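Local coordinates for protein beta-N-acetylhexosaminidase (Streptomyces plicatus, PDB 1JAK) that probably removes terminal N-acetylhexosamine residues from glycans by the substrate-assisted mechanism of family 20 glycoside hydrolases, and is inhibited by the azasugar bound here, at residues H256-A259 against A260-Y264; G61-L64 against A65-R69; L392-A395 against D396-L400; F171-D174 against E175-Y179; Y504-P507 against Q508-W511. One frame throughout, in Å; residues are numbered along the deposited sequence.

Interaction 1 (H256-A259 against A260-Y264); sequences HTNA and ALASY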
loop_
_atom_site.group_PDB
_atom_site.type_symbol
_atom_site.label_atom_id
_atom_site.label_comp_id
_atom_site.label_asym_id
_atom_site.label_seq_id
_atom_site.Cartn_x
_atom_site.Cartn_y
_atom_site.Cartn_z
ATOM N N HIS A 256 6.082 9.739 -18.839
ATOM C CA HIS A 256 6.459 8.395 -18.389
ATOM C C HIS A 256 5.834 7.327 -19.270
ATOM O O HIS A 256 5.376 6.286 -18.787
ATOM C CB HIS A 256 6.018 8.201 -16.937
ATOM C CG HIS A 256 6.891 8.911 -15.954
ATOM N ND1 HIS A 256 8.131 8.433 -15.586
ATOM C CD2 HIS A 256 6.729 10.084 -15.299
ATOM C CE1 HIS A 256 8.696 9.283 -14.747
ATOM N NE2 HIS A 256 7.867 10.294 -14.556
ATOM N N THR A 257 5.858 7.581 -20.571
ATOM C CA THR A 257 5.251 6.690 -21.548
ATOM C C THR A 257 6.211 6.071 -22.560
ATOM O O THR A 257 5.769 5.553 -23.583
ATOM C CB THR A 257 4.167 7.452 -22.337
ATOM O OG1 THR A 257 4.674 8.749 -22.698
ATOM C CG2 THR A 257 2.911 7.627 -21.501
ATOM N N ASN A 258 7.514 6.097 -22.296
ATOM C CA ASN A 258 8.432 5.547 -23.287
ATOM C C ASN A 258 8.194 4.092 -23.676
ATOM O O ASN A 258 8.365 3.734 -24.838
ATOM C CB ASN A 258 9.890 5.689 -22.854
ATOM C CG ASN A 258 10.848 5.379 -23.993
ATOM O OD1 ASN A 258 10.997 6.174 -24.919
ATOM N ND2 ASN A 258 11.477 4.206 -23.945
ATOM N N ALA A 259 7.813 3.244 -22.726
ATOM C CA ALA A 259 7.595 1.837 -23.059
ATOM C C ALA A 259 6.542 1.704 -24.157
ATOM O O ALA A 259 6.691 0.895 -25.073
ATOM C CB ALA A 259 7.175 1.050 -21.823
ATOM N N ALA A 260 5.487 2.505 -24.070
ATOM C CA ALA A 260 4.432 2.473 -25.078
ATOM C C ALA A 260 4.933 3.091 -26.379
ATOM O O ALA A 260 4.721 2.543 -27.465
ATOM C CB ALA A 260 3.204 3.234 -24.582
ATOM N N LEU A 261 5.595 4.237 -26.262
ATOM C CA LEU A 261 6.122 4.947 -27.424
ATOM C C LEU A 261 7.120 4.106 -28.206
ATOM O O LEU A 261 7.162 4.164 -29.435
ATOM C CB LEU A 261 6.798 6.249 -26.987
ATOM C CG LEU A 261 5.890 7.307 -26.354
ATOM C CD1 LEU A 261 6.740 8.427 -25.776
ATOM C CD2 LEU A 261 4.919 7.843 -27.398
ATOM N N ALA A 262 7.927 3.330 -27.490
ATOM C CA ALA A 262 8.934 2.487 -28.124
ATOM C C ALA A 262 8.298 1.304 -28.845
ATOM O O ALA A 262 8.894 0.728 -29.754
ATOM C CB ALA A 262 9.925 1.982 -27.077
ATOM N N SER A 263 7.083 0.955 -28.436
ATOM C CA SER A 263 6.367 -0.173 -29.019
ATOM C C SER A 263 5.585 0.171 -30.284
ATOM O O SER A 263 5.374 -0.692 -31.138
ATOM C CB SER A 263 5.415 -0.768 -27.978
ATOM O OG SER A 263 6.125 -1.207 -26.832
ATOM N N TYR A 264 5.157 1.425 -30.400
ATOM C CA TYR A 264 4.386 1.864 -31.559
ATOM C C TYR A 264 4.846 3.216 -32.087
ATOM O O TYR A 264 4.529 4.259 -31.517
ATOM C CB TYR A 264 2.894 1.923 -31.211
ATOM C CG TYR A 264 2.275 0.557 -31.008
ATOM C CD1 TYR A 264 2.291 -0.065 -29.761
ATOM C CD2 TYR A 264 1.723 -0.137 -32.083
ATOM C CE1 TYR A 264 1.775 -1.355 -29.592
ATOM C CE2 TYR A 264 1.208 -1.418 -31.927
ATOM C CZ TYR A 264 1.237 -2.023 -30.682
ATOM O OH TYR A 264 0.738 -3.296 -30.539
#
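The flat carboxamide of Asn258 has Ala262 CB well off its plane, 4.1 Å from ND2, while ND2 itself is bonded to Pro275 O. A second flat group, the peptide carbonyl of Ala259, takes the hydroxyl of Ser263: OG donates to Ala259 O at 2.8 Å, tilted 16° from the carbonyl plane, and the backbone bond from Ser263 N to the same oxygen is weak. These residues form the short helix 258-263 that follows strand 246-250 of the (beta/alpha)8 barrel. Thr257 stands at its N-cap without capping through its side chain, because OG1 turns to Pro254 O; Asp198 instead accepts from Asn258 N. With chi1 at 44°, OG1 sits between backbone N and carbonyl carbon and meets Leu261 CD1 at 3.7 Å. Thr257 O receives Leu261 N at 3.0 Å in an almost straight bond, and Leu261 CG lies 3.3 Å from that oxygen. Just ahead, His256 touches the inhibitor and is held by Glu320 and Asp197.

Interaction 2 (G61-L64 against A65-R69); sequences GDYL and ADLLR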
loop_
_atom_site.group_PDB
_atom_site.type_symbol
_atom_site.label_atom_id
_atom_site.label_comp_id
_atom_site.label_asym_id
_atom_site.label_seq_id
_atom_site.Cartn_x
_atom_site.Cartn_y
_atom_site.Cartn_z
ATOM N N GLY A 61 -11.153 -16.908 9.099
ATOM C CA GLY A 61 -10.729 -17.937 10.031
ATOM C C GLY A 61 -9.609 -18.770 9.434
ATOM O O GLY A 61 -8.606 -19.042 10.098
ATOM N N ASP A 62 -9.771 -19.176 8.177
ATOM C CA ASP A 62 -8.748 -19.974 7.512
ATOM C C ASP A 62 -7.461 -19.167 7.379
ATOM O O ASP A 62 -6.364 -19.710 7.495
ATOM C CB ASP A 62 -9.205 -20.417 6.117
ATOM C CG ASP A 62 -10.374 -21.381 6.156
ATOM O OD1 ASP A 62 -10.475 -22.168 7.120
ATOM O OD2 ASP A 62 -11.184 -21.362 5.206
ATOM N N TYR A 63 -7.601 -17.870 7.122
ATOM C CA TYR A 63 -6.444 -16.992 6.985
ATOM C C TYR A 63 -5.644 -16.983 8.286
ATOM O O TYR A 63 -4.414 -17.087 8.282
ATOM C CB TYR A 63 -6.901 -15.569 6.660
ATOM C CG TYR A 63 -5.790 -14.547 6.697
ATOM C CD1 TYR A 63 -4.895 -14.416 5.635
ATOM C CD2 TYR A 63 -5.625 -13.712 7.805
ATOM C CE1 TYR A 63 -3.863 -13.478 5.677
ATOM C CE2 TYR A 63 -4.598 -12.780 7.857
ATOM C CZ TYR A 63 -3.723 -12.666 6.793
ATOM O OH TYR A 63 -2.713 -11.736 6.844
ATOM N N LEU A 64 -6.355 -16.857 9.399
ATOM C CA LEU A 64 -5.722 -16.838 10.711
ATOM C C LEU A 64 -5.053 -18.177 11.018
ATOM O O LEU A 64 -3.906 -18.217 11.468
ATOM C CB LEU A 64 -6.758 -16.519 11.792
ATOM C CG LEU A 64 -6.268 -16.651 13.240
ATOM C CD1 LEU A 64 -5.098 -15.704 13.480
ATOM C CD2 LEU A 64 -7.409 -16.346 14.197
ATOM N N ALA A 65 -5.774 -19.270 10.781
ATOM C CA ALA A 65 -5.227 -20.598 11.041
ATOM C C ALA A 65 -3.925 -20.788 10.268
ATOM O O ALA A 65 -2.939 -21.288 10.814
ATOM C CB ALA A 65 -6.237 -21.670 10.646
ATOM N N ASP A 66 -3.927 -20.391 8.998
ATOM C CA ASP A 66 -2.733 -20.515 8.165
ATOM C C ASP A 66 -1.552 -19.726 8.735
ATOM O O ASP A 66 -0.403 -20.153 8.622
ATOM C CB ASP A 66 -3.013 -20.050 6.731
ATOM C CG ASP A 66 -3.863 -21.037 5.948
ATOM O OD1 ASP A 66 -3.991 -22.201 6.386
ATOM O OD2 ASP A 66 -4.395 -20.653 4.883
ATOM N N LEU A 67 -1.829 -18.574 9.337
ATOM C CA LEU A 67 -0.766 -17.761 9.921
ATOM C C LEU A 67 -0.183 -18.391 11.179
ATOM O O LEU A 67 1.009 -18.251 11.453
ATOM C CB LEU A 67 -1.281 -16.366 10.298
ATOM C CG LEU A 67 -1.586 -15.323 9.226
ATOM C CD1 LEU A 67 -2.157 -14.082 9.895
ATOM C CD2 LEU A 67 -0.317 -14.980 8.460
ATOM N N LEU A 68 -1.021 -19.090 11.938
ATOM C CA LEU A 68 -0.585 -19.679 13.201
ATOM C C LEU A 68 -0.096 -21.125 13.189
ATOM O O LEU A 68 0.745 -21.501 14.008
ATOM C CB LEU A 68 -1.714 -19.564 14.230
ATOM C CG LEU A 68 -2.268 -18.166 14.520
ATOM C CD1 LEU A 68 -3.352 -18.258 15.587
ATOM C CD2 LEU A 68 -1.146 -17.256 14.978
ATOM N N ARG A 69 -0.612 -21.934 12.273
ATOM C CA ARG A 69 -0.240 -23.345 12.229
ATOM C C ARG A 69 1.250 -23.696 12.175
ATOM O O ARG A 69 1.703 -24.565 12.921
ATOM C CB ARG A 69 -0.996 -24.042 11.091
ATOM C CG ARG A 69 -2.475 -24.279 11.425
ATOM C CD ARG A 69 -3.287 -24.762 10.227
ATOM N NE ARG A 69 -4.709 -24.867 10.556
ATOM C CZ ARG A 69 -5.689 -24.857 9.658
ATOM N NH1 ARG A 69 -5.404 -24.742 8.369
ATOM N NH2 ARG A 69 -6.958 -24.958 10.047
HETATM O O HOH W 1 -8.789 -24.051 7.655
#
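Tyr63 and Leu67 make the close side of this helical turn. Leu67 CD1 comes within 3.4 Å of Tyr63 CE2, and Leu67 CG lies over one face of the ring, offset toward the rim. Tyr63 has CG anti to its own nitrogen (chi1 172°), which sends the ring outward with a lean toward Leu67. Beside this pair, Leu64 and Leu68 meet methyl to methyl, CD1 to CD1 at 3.7 Å. Helix 55-72 belongs to the N-terminal domain, known as domain 2 of family 20, where it links strands 49-50 and 78-79 in a beta-alpha-beta unit: Leu64 and Ala65 pack on Ile49, while Tyr63 reaches helix 116-129 and bonds Gln124 through its hydroxyl. With an alanine in place of Tyr63, Gln124 is likely to lose this partner and Leu67 CD1 the ring it rests against. The other side of the turn is polar and more open to solvent. There a water receives Arg69 NH2 at 3.1 Å and donates to Asp62 OD1 at 2.6 Å, so the aspartate is tied to the arginine indirectly. Arg69 NH1 also forms a rather long salt bridge, 3.5 Å, to Asp66 OD1. Its guanidinium is laid flat over Ala65 CB and is gripped further by the carbonyls of Arg75 and Leu76.

Interaction 3 (L392-A395 against D396-L400); sequences LSPA and DRTYL. With IFG ((2R,3R,4S,5R)-2-acetamido-3,4-dihydroxy-5-hydroxymethyl-piperidine), chain F.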
loop_
_atom_site.group_PDB
_atom_site.type_symbol
_atom_site.label_atom_id
_atom_site.label_comp_id
_atom_site.label_asym_id
_atom_site.label_seq_id
_atom_site.Cartn_x
_atom_site.Cartn_y
_atom_site.Cartn_z
ATOM N N LEU A 392 -2.172 12.026 0.519
ATOM C CA LEU A 392 -0.861 12.568 0.853
ATOM C C LEU A 392 0.273 11.553 0.886
ATOM O O LEU A 392 0.222 10.582 1.635
ATOM C CB LEU A 392 -0.925 13.288 2.205
ATOM C CG LEU A 392 -1.937 14.435 2.307
ATOM C CD1 LEU A 392 -1.868 15.045 3.700
ATOM C CD2 LEU A 392 -1.642 15.490 1.246
ATOM N N SER A 393 1.292 11.791 0.061
ATOM C CA SER A 393 2.476 10.935 -0.002
ATOM C C SER A 393 3.676 11.818 -0.359
ATOM O O SER A 393 4.271 11.679 -1.430
ATOM C CB SER A 393 2.299 9.826 -1.054
ATOM O OG SER A 393 2.194 10.356 -2.365
ATOM N N PRO A 394 4.049 12.740 0.548
ATOM C CA PRO A 394 5.175 13.661 0.343
ATOM C C PRO A 394 6.461 12.909 0.018
ATOM O O PRO A 394 6.810 11.944 0.698
ATOM C CB PRO A 394 5.268 14.406 1.677
ATOM C CG PRO A 394 3.856 14.317 2.227
ATOM C CD PRO A 394 3.483 12.897 1.898
ATOM N N ALA A 395 7.165 13.361 -1.014
ATOM C CA ALA A 395 8.402 12.706 -1.429
ATOM C C ALA A 395 9.492 12.730 -0.362
ATOM O O ALA A 395 10.384 11.882 -0.371
ATOM C CB ALA A 395 8.919 13.338 -2.722
ATOM N N ASP A 396 9.431 13.697 0.550
ATOM C CA ASP A 396 10.426 13.782 1.610
ATOM C C ASP A 396 9.875 13.223 2.923
ATOM O O ASP A 396 10.371 13.544 4.006
ATOM C CB ASP A 396 10.900 15.235 1.789
ATOM C CG ASP A 396 9.777 16.186 2.172
ATOM O OD1 ASP A 396 8.589 15.828 2.026
ATOM O OD2 ASP A 396 10.095 17.314 2.612
ATOM N N ARG A 397 8.850 12.379 2.811
ATOM C CA ARG A 397 8.228 11.761 3.978
ATOM C C ARG A 397 7.911 10.279 3.787
ATOM O O ARG A 397 8.404 9.431 4.533
ATOM C CB ARG A 397 6.913 12.463 4.329
ATOM C CG ARG A 397 7.023 13.945 4.618
ATOM C CD ARG A 397 7.563 14.204 6.001
ATOM N NE ARG A 397 7.619 15.637 6.281
ATOM C CZ ARG A 397 7.939 16.153 7.461
ATOM N NH1 ARG A 397 8.228 15.354 8.479
ATOM N NH2 ARG A 397 7.983 17.472 7.618
ATOM N N THR A 398 7.085 9.972 2.789
ATOM C CA THR A 398 6.656 8.592 2.571
ATOM C C THR A 398 7.151 7.854 1.330
ATOM O O THR A 398 6.657 6.766 1.025
ATOM C CB THR A 398 5.119 8.498 2.604
ATOM O OG1 THR A 398 4.570 9.129 1.440
ATOM C CG2 THR A 398 4.575 9.191 3.851
ATOM N N TYR A 399 8.103 8.435 0.606
ATOM C CA TYR A 399 8.667 7.761 -0.559
ATOM C C TYR A 399 9.688 6.776 0.011
ATOM O O TYR A 399 10.765 7.171 0.466
ATOM C CB TYR A 399 9.332 8.784 -1.487
ATOM C CG TYR A 399 8.413 9.283 -2.580
ATOM C CD1 TYR A 399 7.049 9.472 -2.342
ATOM C CD2 TYR A 399 8.900 9.546 -3.861
ATOM C CE1 TYR A 399 6.194 9.902 -3.353
ATOM C CE2 TYR A 399 8.053 9.978 -4.881
ATOM C CZ TYR A 399 6.700 10.148 -4.619
ATOM O OH TYR A 399 5.848 10.532 -5.623
ATOM N N LEU A 400 9.338 5.492 -0.004
ATOM C CA LEU A 400 10.198 4.459 0.562
ATOM C C LEU A 400 11.494 4.180 -0.193
ATOM O O LEU A 400 12.354 3.457 0.305
ATOM C CB LEU A 400 9.393 3.166 0.739
ATOM C CG LEU A 400 8.150 3.338 1.621
ATOM C CD1 LEU A 400 7.283 2.091 1.536
ATOM C CD2 LEU A 400 8.562 3.606 3.072
HETATM N N1 IFG F . 9.381 10.817 -9.239
HETATM C C2 IFG F . 8.655 9.970 -10.220
HETATM C C3 IFG F . 8.760 8.409 -9.983
HETATM C C4 IFG F . 10.152 7.943 -9.507
HETATM C C5 IFG F . 10.556 8.785 -8.294
HETATM C C6 IFG F . 11.894 8.422 -7.660
HETATM C C7 IFG F . 6.522 10.444 -9.086
HETATM C C8 IFG F . 5.060 10.800 -9.009
HETATM C C9 IFG F . 10.597 10.288 -8.602
HETATM N N2 IFG F . 7.228 10.365 -10.253
HETATM O O7 IFG F . 7.087 10.234 -8.022
HETATM O O3 IFG F . 8.417 7.728 -11.184
HETATM O O4 IFG F . 11.091 8.160 -10.559
HETATM O O6 IFG F . 11.962 8.860 -6.307
HETATM O O HOH W 2 10.409 9.809 1.542
#
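Two backbone donors converge on Pro394 O: Thr398 N at 2.9 Å, nearly along the C=O axis, and Arg397 N at 3.0 Å, well above the carbonyl plane. A water lies 2.8 Å from Ala395 O and 2.9 Å from Tyr399 O, bridging the two carbonyls. Another hydrogen bond serves the ligand: Tyr399 OH donates to O7, the acetamido oxygen of the inhibitor, at 2.7 Å, with O7 near the plane of the ring. A CH-pi contact backs that ring, Ala395 CA standing 3.8 Å from the Tyr399 centroid and 21° off its normal. Apolar packing joins Pro394 CB to Arg397 CG at 3.5 Å; the arginine then bends at chi2 (-78°), and its guanidinium leads away to Asp370 and the carbonyl of Arg422. This loop leaves the C-terminal end of barrel strand 389-392, with Ser393 bonded by its backbone to Tyr366 at the end of strand 363-366, Leu400 to Pro446 of strand 440-447, and Thr398 packed on Val469 of helix 465-474.

Interaction 4 (F171-D174 against E175-Y179); sequences FGVD and EVKRY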
loop_
_atom_site.group_PDB
_atom_site.type_symbol
_atom_site.label_atom_id
_atom_site.label_comp_id
_atom_site.label_asym_id
_atom_site.label_seq_id
_atom_site.Cartn_x
_atom_site.Cartn_y
_atom_site.Cartn_z
ATOM N N PHE A 171 8.457 -7.240 -11.038
ATOM C CA PHE A 171 8.320 -8.206 -9.961
ATOM C C PHE A 171 7.124 -9.064 -10.341
ATOM O O PHE A 171 6.050 -8.543 -10.639
ATOM C CB PHE A 171 8.098 -7.500 -8.619
ATOM C CG PHE A 171 9.312 -6.767 -8.129
ATOM C CD1 PHE A 171 9.561 -5.455 -8.525
ATOM C CD2 PHE A 171 10.251 -7.415 -7.329
ATOM C CE1 PHE A 171 10.732 -4.801 -8.134
ATOM C CE2 PHE A 171 11.426 -6.770 -6.934
ATOM C CZ PHE A 171 11.666 -5.460 -7.339
ATOM N N GLY A 172 7.330 -10.377 -10.358
ATOM C CA GLY A 172 6.272 -11.298 -10.736
ATOM C C GLY A 172 5.146 -11.420 -9.732
ATOM O O GLY A 172 5.207 -10.865 -8.635
ATOM N N VAL A 173 4.114 -12.166 -10.110
ATOM C CA VAL A 173 2.959 -12.365 -9.245
ATOM C C VAL A 173 3.346 -12.782 -7.828
ATOM O O VAL A 173 2.889 -12.179 -6.859
ATOM C CB VAL A 173 1.999 -13.424 -9.837
ATOM C CG1 VAL A 173 0.903 -13.769 -8.833
ATOM C CG2 VAL A 173 1.373 -12.889 -11.119
ATOM N N ASP A 174 4.192 -13.800 -7.699
ATOM C CA ASP A 174 4.578 -14.261 -6.371
ATOM C C ASP A 174 5.315 -13.210 -5.553
ATOM O O ASP A 174 5.155 -13.144 -4.334
ATOM C CB ASP A 174 5.413 -15.540 -6.463
ATOM C CG ASP A 174 4.593 -16.735 -6.908
ATOM O OD1 ASP A 174 3.358 -16.711 -6.717
ATOM O OD2 ASP A 174 5.180 -17.704 -7.434
ATOM N N GLU A 175 6.122 -12.385 -6.213
ATOM C CA GLU A 175 6.846 -11.345 -5.495
ATOM C C GLU A 175 5.874 -10.244 -5.078
ATOM O O GLU A 175 6.036 -9.628 -4.023
ATOM C CB GLU A 175 7.980 -10.795 -6.366
ATOM C CG GLU A 175 8.994 -11.877 -6.708
ATOM C CD GLU A 175 10.106 -11.409 -7.619
ATOM O OE1 GLU A 175 9.814 -10.764 -8.647
ATOM O OE2 GLU A 175 11.278 -11.710 -7.315
ATOM N N VAL A 176 4.852 -10.004 -5.895
ATOM C CA VAL A 176 3.858 -8.995 -5.551
ATOM C C VAL A 176 3.010 -9.525 -4.392
ATOM O O VAL A 176 2.638 -8.769 -3.496
ATOM C CB VAL A 176 2.959 -8.648 -6.756
ATOM C CG1 VAL A 176 1.827 -7.724 -6.323
ATOM C CG2 VAL A 176 3.796 -7.964 -7.829
ATOM N N LYS A 177 2.714 -10.824 -4.403
ATOM C CA LYS A 177 1.937 -11.424 -3.317
ATOM C C LYS A 177 2.722 -11.274 -2.019
ATOM O O LYS A 177 2.148 -11.023 -0.958
ATOM C CB LYS A 177 1.670 -12.907 -3.592
ATOM C CG LYS A 177 0.628 -13.152 -4.659
ATOM C CD LYS A 177 0.360 -14.641 -4.828
ATOM C CE LYS A 177 -0.765 -14.878 -5.826
ATOM N NZ LYS A 177 -1.034 -16.333 -6.029
ATOM N N ARG A 178 4.037 -11.437 -2.109
ATOM C CA ARG A 178 4.897 -11.293 -0.945
ATOM C C ARG A 178 4.808 -9.865 -0.405
ATOM O O ARG A 178 4.679 -9.661 0.802
ATOM C CB ARG A 178 6.348 -11.634 -1.310
ATOM C CG ARG A 178 7.375 -11.217 -0.262
ATOM C CD ARG A 178 8.748 -11.804 -0.566
ATOM N NE ARG A 178 9.830 -11.063 0.080
ATOM C CZ ARG A 178 11.078 -11.509 0.196
ATOM N NH1 ARG A 178 11.406 -12.704 -0.286
ATOM N NH2 ARG A 178 12.003 -10.758 0.781
ATOM N N TYR A 179 4.858 -8.875 -1.294
ATOM C CA TYR A 179 4.778 -7.489 -0.839
ATOM C C TYR A 179 3.390 -7.206 -0.265
ATOM O O TYR A 179 3.246 -6.452 0.698
ATOM C CB TYR A 179 5.089 -6.517 -1.981
ATOM C CG TYR A 179 5.461 -5.142 -1.473
ATOM C CD1 TYR A 179 6.644 -4.943 -0.761
ATOM C CD2 TYR A 179 4.606 -4.056 -1.647
ATOM C CE1 TYR A 179 6.966 -3.694 -0.227
ATOM C CE2 TYR A 179 4.918 -2.799 -1.116
ATOM C CZ TYR A 179 6.099 -2.631 -0.407
ATOM O OH TYR A 179 6.413 -1.405 0.136
HETATM O O HOH W 3 0.984 -17.250 -7.907
#
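Glu175 folds back over the start of its helix to accept Gly172 N on OE1 at 3.0 Å, using the anti lone pair of that oxygen, with an N-H...O angle of 147°. The carboxylate so placed near the helix N-terminus would probably be favoured by the local dipole. On another side of the turn a water donates to Asp174 OD1 at 2.7 Å and accepts from Lys177 NZ at 2.9 Å, bridging charges too far apart for a direct salt bridge; NZ has a true one with Glu235. Backbone bonds from Val176 N to Gly172 O and Lys177 N to Val173 O begin the helix. The extended lysine chain runs side by side with Val173, CE lying 3.6 Å from CG1. Glu175 OE1 also meets Phe171 CD2 at 3.6 Å, carboxylate and ring planes turned 47° apart, and the ring goes on to Leu458. Val176 CG2 fits against Phe171 O at 3.6 Å. A glutamate at N3 bonded to the N-cap nitrogen is one half of a capping box, the glycine having no side chain for the other; it starts helix 173-184, which links barrel strands 159-165 and 190-194.

Interaction 5 (Y504-P507 against Q508-W511); sequences YRSP and QVPW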
loop_
_atom_site.group_PDB
_atom_site.type_symbol
_atom_site.label_atom_id
_atom_site.label_comp_id
_atom_site.label_asym_id
_atom_site.label_seq_id
_atom_site.Cartn_x
_atom_site.Cartn_y
_atom_site.Cartn_z
ATOM N N TYR A 504 16.139 -1.618 7.846
ATOM C CA TYR A 504 17.186 -0.683 8.222
ATOM C C TYR A 504 17.132 -0.450 9.729
ATOM O O TYR A 504 16.122 0.018 10.257
ATOM C CB TYR A 504 16.975 0.637 7.477
ATOM C CG TYR A 504 17.792 1.799 7.993
ATOM C CD1 TYR A 504 19.186 1.775 7.945
ATOM C CD2 TYR A 504 17.168 2.938 8.502
ATOM C CE1 TYR A 504 19.941 2.863 8.389
ATOM C CE2 TYR A 504 17.915 4.032 8.947
ATOM C CZ TYR A 504 19.298 3.986 8.886
ATOM O OH TYR A 504 20.039 5.066 9.318
ATOM N N ARG A 505 18.218 -0.784 10.418
ATOM C CA ARG A 505 18.284 -0.604 11.864
ATOM C C ARG A 505 18.647 0.839 12.201
ATOM O O ARG A 505 19.766 1.139 12.626
ATOM C CB ARG A 505 19.305 -1.567 12.472
ATOM C CG ARG A 505 18.875 -3.031 12.422
ATOM C CD ARG A 505 19.943 -3.930 13.026
ATOM N NE ARG A 505 20.233 -3.562 14.409
ATOM C CZ ARG A 505 19.517 -3.953 15.459
ATOM N NH1 ARG A 505 18.460 -4.740 15.292
ATOM N NH2 ARG A 505 19.854 -3.549 16.677
ATOM N N SER A 506 17.680 1.726 12.008
ATOM C CA SER A 506 17.871 3.144 12.269
ATOM C C SER A 506 18.371 3.442 13.672
ATOM O O SER A 506 17.862 2.902 14.652
ATOM C CB SER A 506 16.563 3.898 12.049
ATOM O OG SER A 506 16.704 5.254 12.436
ATOM N N PRO A 507 19.377 4.319 13.787
ATOM C CA PRO A 507 19.906 4.661 15.109
ATOM C C PRO A 507 18.902 5.470 15.934
ATOM O O PRO A 507 19.086 5.653 17.140
ATOM C CB PRO A 507 21.175 5.448 14.777
ATOM C CG PRO A 507 20.831 6.100 13.469
ATOM C CD PRO A 507 20.146 4.984 12.720
ATOM N N GLN A 508 17.842 5.949 15.284
ATOM C CA GLN A 508 16.813 6.735 15.967
ATOM C C GLN A 508 15.849 5.848 16.748
ATOM O O GLN A 508 15.072 6.336 17.569
ATOM C CB GLN A 508 15.985 7.546 14.965
ATOM C CG GLN A 508 16.766 8.439 14.017
ATOM C CD GLN A 508 15.841 9.263 13.139
ATOM O OE1 GLN A 508 14.801 8.777 12.696
ATOM N NE2 GLN A 508 16.219 10.514 12.879
ATOM N N VAL A 509 15.900 4.548 16.483
ATOM C CA VAL A 509 15.004 3.591 17.125
ATOM C C VAL A 509 15.746 2.671 18.096
ATOM O O VAL A 509 16.756 2.070 17.739
ATOM C CB VAL A 509 14.302 2.730 16.054
ATOM C CG1 VAL A 509 13.332 1.758 16.707
ATOM C CG2 VAL A 509 13.579 3.631 15.060
ATOM N N PRO A 510 15.243 2.547 19.338
ATOM C CA PRO A 510 15.858 1.700 20.367
ATOM C C PRO A 510 15.458 0.232 20.228
ATOM O O PRO A 510 14.815 -0.332 21.113
ATOM C CB PRO A 510 15.344 2.322 21.659
ATOM C CG PRO A 510 13.947 2.693 21.288
ATOM C CD PRO A 510 14.104 3.300 19.896
ATOM N N TRP A 511 15.867 -0.372 19.117
ATOM C CA TRP A 511 15.552 -1.761 18.788
ATOM C C TRP A 511 15.603 -2.777 19.924
ATOM O O TRP A 511 16.563 -2.823 20.690
ATOM C CB TRP A 511 16.459 -2.230 17.650
ATOM C CG TRP A 511 16.363 -1.339 16.459
ATOM C CD1 TRP A 511 17.302 -0.453 16.016
ATOM C CD2 TRP A 511 15.236 -1.201 15.589
ATOM N NE1 TRP A 511 16.829 0.232 14.923
ATOM C CE2 TRP A 511 15.562 -0.206 14.641
ATOM C CE3 TRP A 511 13.980 -1.818 15.521
ATOM C CZ2 TRP A 511 14.675 0.187 13.633
ATOM C CZ3 TRP A 511 13.096 -1.427 14.521
ATOM C CH2 TRP A 511 13.451 -0.432 13.588
#
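Trp511 and Ser506 close a compact run of turns near the C-terminus, a type I beta turn from Ser506 to Val509 flanked by inverse gamma turns centred on Arg505 and Pro510. The indole NE1 donates to Ser506 O at 2.9 Å, the oxygen lying 27° out of the ring plane. The turn's own bond, Val509 N to the same oxygen at 3.1 Å, arrives from the opposite face of the carbonyl, so one acceptor is gripped twice. Val509 also lays CG1 over the centre of the indole, 3.5 Å above its plane. Ser506 has OG anti to its backbone nitrogen (chi1 174°), and there it accepts Gln508 N at 3.1 Å in an ST turn while also bonding Glu419. Gln508 rests its aliphatic part on that hydroxyl, CB to OG 3.5 Å, and sends OE1 on to Gln421 N, the start of the neighbouring helix 420-424. Replacing Trp511 with an alanine would probably take from Ser506 O one of its two donors and leave Val509 CG1 without the ring face it lies against. The Arg505 guanidinium meets the indole obliquely, planes 44° apart, brought round by a bend at chi3; its NH2 comes to 3.8 Å from Trp511 CB.

Along the chain the order is interaction 2, 4, 1, 3, 5. Interaction 2 sits on helix 55-72 of the N-terminal domain, its centre about 44 Å from that of interaction 1 and across the centre of the chain. Interactions 4, 1 and 3 belong to the catalytic barrel, following strands 159-165, 246-250 and 389-392; interactions 1 and 3 each hold a residue of the inhibitor pocket although their centres are about 27 Å apart. Interactions 3 and 4 touch, Leu400 CD1 packing on Tyr179 OH at 3.9 Å. Interaction 5, after helix 493-499, lies about 20 Å centre to centre from interaction 3. Loops after separate strands thus build one active site.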